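UDP-glucose 6-dehydrogenase (Pyrobaculum islandicum, PDB 3VTF) probably oxidises UDP-alpha-D-glucose to UDP-alpha-D-glucuronate, reducing two molecules of NAD(+) in the process. Local coordinates at residues A[144-148]-A[149-153]. Residues are numbered along the deposited sequence; the frame is centred on the assembly and turned at random.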
# COMPACT_ATOMS: atom_id res chain seq x y z
N SER A 144 5.69 20.74 12.13
CA SER A 144 4.92 21.07 10.93
C SER A 144 5.29 20.16 9.77
O SER A 144 6.44 19.89 9.59
CB SER A 144 5.15 22.59 10.55
OG SER A 144 4.76 23.37 11.69
N THR A 145 4.29 19.76 8.96
CA THR A 145 4.51 19.07 7.74
C THR A 145 4.99 20.01 6.67
O THR A 145 4.24 20.91 6.25
CB THR A 145 3.17 18.35 7.29
OG1 THR A 145 2.84 17.42 8.36
CG2 THR A 145 3.46 17.54 5.99
N VAL A 146 6.26 19.86 6.29
CA VAL A 146 6.89 20.82 5.41
C VAL A 146 7.61 20.03 4.33
O VAL A 146 8.14 18.91 4.54
CB VAL A 146 7.94 21.70 6.14
CG1 VAL A 146 7.32 22.68 7.10
CG2 VAL A 146 9.00 20.80 6.90
N PRO A 147 7.69 20.59 3.13
CA PRO A 147 8.39 19.88 2.07
C PRO A 147 9.88 19.66 2.42
O PRO A 147 10.47 20.44 3.15
CB PRO A 147 8.26 20.81 0.86
CG PRO A 147 7.06 21.75 1.16
CD PRO A 147 7.01 21.82 2.70
N PRO A 148 10.49 18.60 1.89
CA PRO A 148 11.88 18.29 2.20
C PRO A 148 12.77 19.42 1.81
O PRO A 148 12.63 19.93 0.69
CB PRO A 148 12.17 17.05 1.31
CG PRO A 148 10.77 16.33 1.25
CD PRO A 148 9.79 17.49 1.17
N GLY A 149 13.70 19.80 2.68
CA GLY A 149 14.58 20.93 2.38
C GLY A 149 14.16 22.11 3.21
O GLY A 149 14.98 23.02 3.38
N THR A 150 12.93 22.11 3.76
CA THR A 150 12.46 23.35 4.46
C THR A 150 13.24 23.60 5.76
O THR A 150 13.51 24.77 6.14
CB THR A 150 10.95 23.21 4.83
OG1 THR A 150 10.22 23.08 3.61
CG2 THR A 150 10.38 24.40 5.59
N THR A 151 13.58 22.54 6.49
CA THR A 151 14.22 22.66 7.83
C THR A 151 15.62 23.31 7.72
O THR A 151 15.89 24.32 8.42
CB THR A 151 14.31 21.31 8.57
OG1 THR A 151 12.95 20.83 8.81
CG2 THR A 151 15.01 21.47 9.97
N GLU A 152 16.45 22.80 6.83
CA GLU A 152 17.82 23.32 6.73
C GLU A 152 17.84 24.49 5.79
O GLU A 152 18.85 25.18 5.72
CB GLU A 152 18.74 22.22 6.15
CG GLU A 152 18.96 21.19 7.25
CD GLU A 152 19.79 20.07 6.71
OE1 GLU A 152 19.32 19.50 5.71
OE2 GLU A 152 20.85 19.81 7.30
N GLY A 153 16.76 24.68 5.01
CA GLY A 153 16.70 25.84 4.09
C GLY A 153 15.98 27.02 4.70
O GLY A 153 16.53 27.70 5.56
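The carbonyl oxygen of Pro-147 is held twice by Thr-150, and the pair illustrates how a type II beta turn, here Pro-147 to Thr-150, can be reinforced by the side chain of its last residue. The backbone bond that closes the turn runs from Thr-150 N to Pro-147 O at 3.0 Å, with an N-H...O angle of 149°. Thr-150 OG1 donates a shorter bond of 2.7 Å to Pro-147 O, arriving from the same face of the carbonyl as the amide and tilted 22° from its plane. With chi1 at -62°, the hydroxyl lies beside its own backbone N, which lets both donors converge on one acceptor. Gly-149 takes the third position of the turn with a positive phi, the usual glycine position of a type II turn; its N is bonded to Glu-225 of helix 221-251, whose carboxylate also receives Thr-151 OG1. In this Rossmann-type NAD-binding domain the turn carries the chain from strand 139-142 into helix 151-160, just past Thr-145, predicted to bind NAD(+), whose O is hydrogen-bonded to Thr-107 OG1. Alongside the two hydrogen bonds, Val-146 packs on Thr-150: the two CB atoms approach to 3.6 Å, and Val-146 CG1 rests 3.8 Å from Thr-150 CG2.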